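Local atomic coordinates of tumor necrosis factor ligand superfamily member 9 (PDB entry 6MKB), a protein that acts as a cytokine that binds the receptor TNFRSF9 (4-1BB) and induces proliferation of activated peripheral blood T cells. Residues N74-L87 and L99-N112. Residues are numbered along the deposited sequence; the frame is centred on the assembly and turned at random.
Sequences NTGHKVQGWVSLVL and LALTVELFPCSMEN. With NAG (2-acetamido-2-deoxy-beta-D-glucopyranose), chain F; SO4 (sulfate ion), chain N; SO4 (sulfate ion), chain L.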
loop_
_atom_site.group_PDB
_atom_site.type_symbol
_atom_site.label_atom_id
_atom_site.label_comp_id
_atom_site.label_asym_id
_atom_site.label_seq_id
_atom_site.Cartn_x
_atom_site.Cartn_y
_atom_site.Cartn_z
ATOM N N ASN B 74 -18.298 13.714 14.003
ATOM C CA ASN B 74 -18.089 13.819 12.559
ATOM C C ASN B 74 -19.416 13.726 11.795
ATOM O O ASN B 74 -20.066 12.687 11.844
ATOM C CB ASN B 74 -17.127 12.728 12.076
ATOM C CG ASN B 74 -16.544 12.964 10.694
ATOM O OD1 ASN B 74 -17.152 13.562 9.802
ATOM N ND2 ASN B 74 -15.336 12.495 10.482
ATOM N N THR B 75 -19.796 14.778 11.054
ATOM C CA THR B 75 -21.038 14.753 10.264
ATOM C C THR B 75 -20.732 14.545 8.738
ATOM O O THR B 75 -21.635 14.551 7.905
ATOM C CB THR B 75 -21.923 15.966 10.567
ATOM O OG1 THR B 75 -21.116 17.109 10.833
ATOM C CG2 THR B 75 -22.780 15.728 11.753
ATOM N N GLY B 76 -19.463 14.324 8.428
ATOM C CA GLY B 76 -18.962 13.965 7.112
ATOM C C GLY B 76 -18.730 15.006 6.042
ATOM O O GLY B 76 -17.958 14.731 5.111
ATOM N N HIS B 77 -19.414 16.182 6.109
ATOM C CA HIS B 77 -19.339 17.101 4.968
ATOM C C HIS B 77 -19.003 18.579 5.272
ATOM O O HIS B 77 -19.183 19.415 4.395
ATOM C CB HIS B 77 -20.661 17.021 4.219
ATOM C CG HIS B 77 -21.039 15.609 3.869
ATOM N ND1 HIS B 77 -20.464 14.948 2.794
ATOM C CD2 HIS B 77 -21.922 14.777 4.466
ATOM C CE1 HIS B 77 -21.018 13.747 2.770
ATOM N NE2 HIS B 77 -21.911 13.604 3.745
ATOM N N LYS B 78 -18.429 18.887 6.436
ATOM C CA LYS B 78 -18.033 20.254 6.813
ATOM C C LYS B 78 -16.506 20.362 6.995
ATOM O O LYS B 78 -15.890 21.302 6.495
ATOM C CB LYS B 78 -18.745 20.700 8.113
ATOM C CG LYS B 78 -20.151 21.207 7.882
ATOM C CD LYS B 78 -20.912 21.358 9.187
ATOM C CE LYS B 78 -22.308 21.868 8.924
ATOM N NZ LYS B 78 -22.970 22.352 10.161
ATOM N N VAL B 79 -15.917 19.418 7.747
ATOM C CA VAL B 79 -14.496 19.401 8.049
ATOM C C VAL B 79 -13.694 18.953 6.825
ATOM O O VAL B 79 -13.827 17.822 6.365
ATOM C CB VAL B 79 -14.185 18.538 9.294
ATOM C CG1 VAL B 79 -12.686 18.393 9.500
ATOM C CG2 VAL B 79 -14.834 19.140 10.531
ATOM N N GLN B 80 -12.838 19.834 6.326
ATOM C CA GLN B 80 -12.005 19.548 5.169
ATOM C C GLN B 80 -10.533 19.888 5.481
ATOM O O GLN B 80 -10.217 20.392 6.569
ATOM C CB GLN B 80 -12.534 20.275 3.910
ATOM C CG GLN B 80 -12.716 21.765 4.056
ATOM C CD GLN B 80 -13.252 22.346 2.772
ATOM O OE1 GLN B 80 -12.602 22.327 1.728
ATOM N NE2 GLN B 80 -14.448 22.892 2.805
ATOM N N GLY B 81 -9.656 19.554 4.538
ATOM C CA GLY B 81 -8.224 19.744 4.664
ATOM C C GLY B 81 -7.473 18.500 4.246
ATOM O O GLY B 81 -7.727 17.946 3.176
ATOM N N TRP B 82 -6.533 18.044 5.088
ATOM C CA TRP B 82 -5.710 16.875 4.773
ATOM C C TRP B 82 -5.135 16.212 6.014
ATOM O O TRP B 82 -4.952 16.852 7.041
ATOM C CB TRP B 82 -4.562 17.260 3.809
ATOM C CG TRP B 82 -3.717 18.399 4.291
ATOM C CD1 TRP B 82 -3.862 19.721 3.979
ATOM C CD2 TRP B 82 -2.579 18.315 5.166
ATOM N NE1 TRP B 82 -2.888 20.468 4.604
ATOM C CE2 TRP B 82 -2.086 19.630 5.341
ATOM C CE3 TRP B 82 -1.931 17.255 5.827
ATOM C CZ2 TRP B 82 -0.994 19.918 6.173
ATOM C CZ3 TRP B 82 -0.832 17.539 6.626
ATOM C CH2 TRP B 82 -0.381 18.858 6.804
ATOM N N VAL B 83 -4.859 14.915 5.906
ATOM C CA VAL B 83 -4.237 14.112 6.965
ATOM C C VAL B 83 -3.088 13.339 6.321
ATOM O O VAL B 83 -3.253 12.751 5.251
ATOM C CB VAL B 83 -5.216 13.194 7.734
ATOM C CG1 VAL B 83 -4.511 12.513 8.912
ATOM C CG2 VAL B 83 -6.435 13.973 8.219
ATOM N N SER B 84 -1.931 13.348 6.976
ATOM C CA SER B 84 -0.706 12.734 6.511
ATOM C C SER B 84 -0.043 11.826 7.530
ATOM O O SER B 84 -0.076 12.108 8.728
ATOM C CB SER B 84 0.284 13.835 6.177
ATOM O OG SER B 84 0.551 13.893 4.794
ATOM N N LEU B 85 0.615 10.759 7.032
ATOM C CA LEU B 85 1.542 9.868 7.743
ATOM C C LEU B 85 2.881 10.145 7.102
ATOM O O LEU B 85 3.035 9.908 5.899
ATOM C CB LEU B 85 1.168 8.384 7.660
ATOM C CG LEU B 85 -0.031 7.857 8.461
ATOM C CD1 LEU B 85 -0.024 6.354 8.434
ATOM C CD2 LEU B 85 -0.039 8.358 9.918
ATOM N N VAL B 86 3.796 10.776 7.846
ATOM C CA VAL B 86 5.093 11.184 7.312
ATOM C C VAL B 86 6.180 10.260 7.838
ATOM O O VAL B 86 6.378 10.190 9.044
ATOM C CB VAL B 86 5.395 12.682 7.643
ATOM C CG1 VAL B 86 6.735 13.118 7.058
ATOM C CG2 VAL B 86 4.275 13.613 7.162
ATOM N N LEU B 87 6.885 9.553 6.930
ATOM C CA LEU B 87 7.986 8.658 7.297
ATOM C C LEU B 87 9.202 9.498 7.604
ATOM O O LEU B 87 9.664 10.198 6.729
ATOM C CB LEU B 87 8.296 7.625 6.186
ATOM C CG LEU B 87 9.415 6.584 6.513
ATOM C CD1 LEU B 87 9.013 5.637 7.629
ATOM C CD2 LEU B 87 9.798 5.800 5.295
ATOM N N LEU B 99 8.384 11.967 1.827
ATOM C CA LEU B 99 8.117 10.519 2.009
ATOM C C LEU B 99 6.886 10.461 2.917
ATOM O O LEU B 99 7.011 10.526 4.148
ATOM C CB LEU B 99 9.345 9.806 2.636
ATOM C CG LEU B 99 10.123 8.768 1.817
ATOM C CD1 LEU B 99 10.558 9.299 0.488
ATOM C CD2 LEU B 99 11.361 8.350 2.560
ATOM N N ALA B 100 5.682 10.516 2.314
ATOM C CA ALA B 100 4.440 10.604 3.091
ATOM C C ALA B 100 3.216 10.046 2.383
ATOM O O ALA B 100 3.113 10.075 1.159
ATOM C CB ALA B 100 4.166 12.064 3.460
ATOM N N LEU B 101 2.243 9.617 3.197
ATOM C CA LEU B 101 0.945 9.115 2.790
ATOM C C LEU B 101 -0.029 10.210 3.155
ATOM O O LEU B 101 -0.212 10.468 4.344
ATOM C CB LEU B 101 0.650 7.772 3.513
ATOM C CG LEU B 101 -0.784 7.169 3.440
ATOM C CD1 LEU B 101 -1.306 7.093 2.008
ATOM C CD2 LEU B 101 -0.812 5.774 4.011
ATOM N N THR B 102 -0.602 10.901 2.155
ATOM C CA THR B 102 -1.533 12.000 2.404
ATOM C C THR B 102 -2.942 11.643 1.906
ATOM O O THR B 102 -3.110 11.011 0.865
ATOM C CB THR B 102 -1.007 13.292 1.775
ATOM O OG1 THR B 102 0.343 13.475 2.183
ATOM C CG2 THR B 102 -1.802 14.532 2.180
ATOM N N VAL B 103 -3.944 12.022 2.702
ATOM C CA VAL B 103 -5.380 11.893 2.428
ATOM C C VAL B 103 -5.955 13.311 2.382
ATOM O O VAL B 103 -5.875 14.048 3.357
ATOM C CB VAL B 103 -6.109 11.008 3.449
ATOM C CG1 VAL B 103 -7.610 10.966 3.176
ATOM C CG2 VAL B 103 -5.512 9.608 3.482
ATOM N N GLU B 104 -6.493 13.692 1.242
ATOM C CA GLU B 104 -7.087 15.017 1.056
ATOM C C GLU B 104 -8.577 14.916 1.306
ATOM O O GLU B 104 -9.238 14.009 0.782
ATOM C CB GLU B 104 -6.775 15.561 -0.344
ATOM C CG GLU B 104 -5.570 16.485 -0.356
ATOM C CD GLU B 104 -4.799 16.627 -1.645
ATOM O OE1 GLU B 104 -5.434 16.802 -2.710
ATOM O OE2 GLU B 104 -3.550 16.579 -1.587
ATOM N N LEU B 105 -9.107 15.806 2.151
ATOM C CA LEU B 105 -10.537 15.816 2.450
ATOM C C LEU B 105 -11.174 17.033 1.782
ATOM O O LEU B 105 -10.837 18.142 2.148
ATOM C CB LEU B 105 -10.779 15.796 3.971
ATOM C CG LEU B 105 -10.291 14.572 4.756
ATOM C CD1 LEU B 105 -10.296 14.833 6.264
ATOM C CD2 LEU B 105 -11.149 13.359 4.469
ATOM N N PHE B 106 -12.012 16.817 0.736
ATOM C CA PHE B 106 -12.710 17.851 -0.069
ATOM C C PHE B 106 -14.203 17.615 -0.075
ATOM O O PHE B 106 -14.594 16.466 -0.218
ATOM C CB PHE B 106 -12.281 17.863 -1.560
ATOM C CG PHE B 106 -10.836 17.987 -1.902
ATOM C CD1 PHE B 106 -10.202 19.228 -1.867
ATOM C CD2 PHE B 106 -10.139 16.902 -2.407
ATOM C CE1 PHE B 106 -8.856 19.357 -2.233
ATOM C CE2 PHE B 106 -8.809 17.033 -2.797
ATOM C CZ PHE B 106 -8.166 18.252 -2.672
ATOM N N PRO B 107 -15.059 18.666 -0.123
ATOM C CA PRO B 107 -16.524 18.445 -0.137
ATOM C C PRO B 107 -17.035 17.466 -1.201
ATOM O O PRO B 107 -17.999 16.733 -0.976
ATOM C CB PRO B 107 -17.066 19.843 -0.402
ATOM C CG PRO B 107 -16.091 20.710 0.291
ATOM C CD PRO B 107 -14.754 20.102 0.028
ATOM N N CYS B 108 -16.357 17.456 -2.340
ATOM C CA CYS B 108 -16.581 16.625 -3.501
ATOM C C CYS B 108 -16.707 15.134 -3.129
ATOM O O CYS B 108 -17.682 14.482 -3.496
ATOM C CB CYS B 108 -15.436 16.837 -4.490
ATOM S SG CYS B 108 -15.606 15.903 -6.021
ATOM N N SER B 109 -15.693 14.604 -2.437
ATOM C CA SER B 109 -15.541 13.194 -2.140
ATOM C C SER B 109 -15.557 12.883 -0.635
ATOM O O SER B 109 -15.347 11.727 -0.239
ATOM C CB SER B 109 -14.229 12.727 -2.747
ATOM O OG SER B 109 -13.193 13.601 -2.334
ATOM N N MET B 110 -15.821 13.894 0.202
ATOM C CA MET B 110 -15.873 13.717 1.659
ATOM C C MET B 110 -17.068 12.873 2.088
ATOM O O MET B 110 -18.152 13.087 1.560
ATOM C CB MET B 110 -15.975 15.084 2.331
ATOM C CG MET B 110 -14.663 15.607 2.843
ATOM S SD MET B 110 -14.794 17.396 3.089
ATOM C CE MET B 110 -15.798 17.443 4.466
ATOM N N GLU B 111 -16.877 11.937 3.061
ATOM C CA GLU B 111 -17.919 11.056 3.640
ATOM C C GLU B 111 -17.706 10.829 5.139
ATOM O O GLU B 111 -16.614 11.027 5.650
ATOM C CB GLU B 111 -17.954 9.685 2.942
ATOM C CG GLU B 111 -18.348 9.706 1.473
ATOM C CD GLU B 111 -18.414 8.350 0.802
ATOM O OE1 GLU B 111 -17.475 7.541 0.984
ATOM O OE2 GLU B 111 -19.401 8.103 0.074
ATOM N N ASN B 112 -18.752 10.410 5.843
ATOM C CA ASN B 112 -18.722 10.070 7.278
ATOM C C ASN B 112 -18.394 8.581 7.364
ATOM O O ASN B 112 -19.213 7.781 7.795
ATOM C CB ASN B 112 -20.093 10.385 7.893
ATOM C CG ASN B 112 -20.173 10.379 9.400
ATOM O OD1 ASN B 112 -21.155 10.876 9.964
ATOM N ND2 ASN B 112 -19.184 9.806 10.098
HETATM C C1 NAG F . -1.261 24.842 8.559
HETATM C C2 NAG F . -1.600 24.999 7.075
HETATM C C3 NAG F . -1.889 26.463 6.711
HETATM C C4 NAG F . -2.906 27.113 7.654
HETATM C C5 NAG F . -2.492 26.904 9.120
HETATM C C6 NAG F . -3.578 27.358 10.094
HETATM C C7 NAG F . -0.714 23.508 5.322
HETATM C C8 NAG F . 0.551 23.019 4.677
HETATM N N2 NAG F . -0.535 24.434 6.264
HETATM O O3 NAG F . -2.379 26.550 5.369
HETATM O O4 NAG F . -3.022 28.510 7.335
HETATM O O5 NAG F . -2.223 25.521 9.382
HETATM O O6 NAG F . -3.297 26.834 11.391
HETATM O O7 NAG F . -1.810 23.085 4.979
HETATM S S SO4 N . -22.439 10.400 4.725
HETATM O O1 SO4 N . -21.186 9.609 4.729
HETATM O O2 SO4 N . -22.327 11.567 5.632
HETATM O O3 SO4 N . -23.573 9.554 5.172
HETATM O O4 SO4 N . -22.679 10.877 3.341
HETATM S S SO4 L . -14.598 20.463 -4.267
HETATM O O1 SO4 L . -13.198 20.885 -4.536
HETATM O O2 SO4 L . -14.634 19.506 -3.158
HETATM O O3 SO4 L . -15.432 21.636 -3.928
HETATM O O4 SO4 L . -15.132 19.850 -5.498
HETATM O O HOH W 1 -15.536 13.640 5.885
HETATM O O HOH W 2 -19.116 16.923 1.428
#
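Val83 and Val103 face each other as a hydrogen-bonded pair in an antiparallel beta hairpin of strands 80-90 and 100-105, part of the TNF homology domain's jelly-roll sandwich. Their two backbone bonds recur at Gly81 with Leu105 and at Leu85 with Leu101; Leu87 N to Leu99 O (2.9 Å) adds a single, more bent one.

The packed side carries Val83, Leu85, Leu101, Val103 and Leu105. Across the strands the side chains only approach each other, Leu85 CB 4.2 Å from Leu101 CB, and they point on into the sandwich, where strands 58-70, 115-125 and 149-166 meet them. Near the connecting loop Leu87 and Leu99 lie alongside each other, CD2 to CD2 at 4.1 Å.

The other side is looser and more polar. Thr102 OG1, anti to its own carbonyl carbon (chi1 -50°), donates to Ser84 OG at 2.7 Å, bridging the strands. Trp82 starts beside Glu104, but its indole swings clear of the partner strand, and NE1 donates to O7 of the glycan NAG.

The chain bends sharply at Gly81; before it, and after Leu105, the pairing gives way to loops. The Gln80 amide lies across the Pro107 ring, Gln80 OE1 3.5 Å from Pro107 CD, while Met110 SD lies 3.8 Å from Gln80 CB. Cys108 forms a disulfide with Cys108 of the second subunit, linking the two chains covalently. On the exposed side a sulfate, probably from the crystallisation liquor, takes bonds from His77 NE2 and Asn112 N. Further in, a water donates to Gly76 O and Glu111 O, 2.8 Å from each.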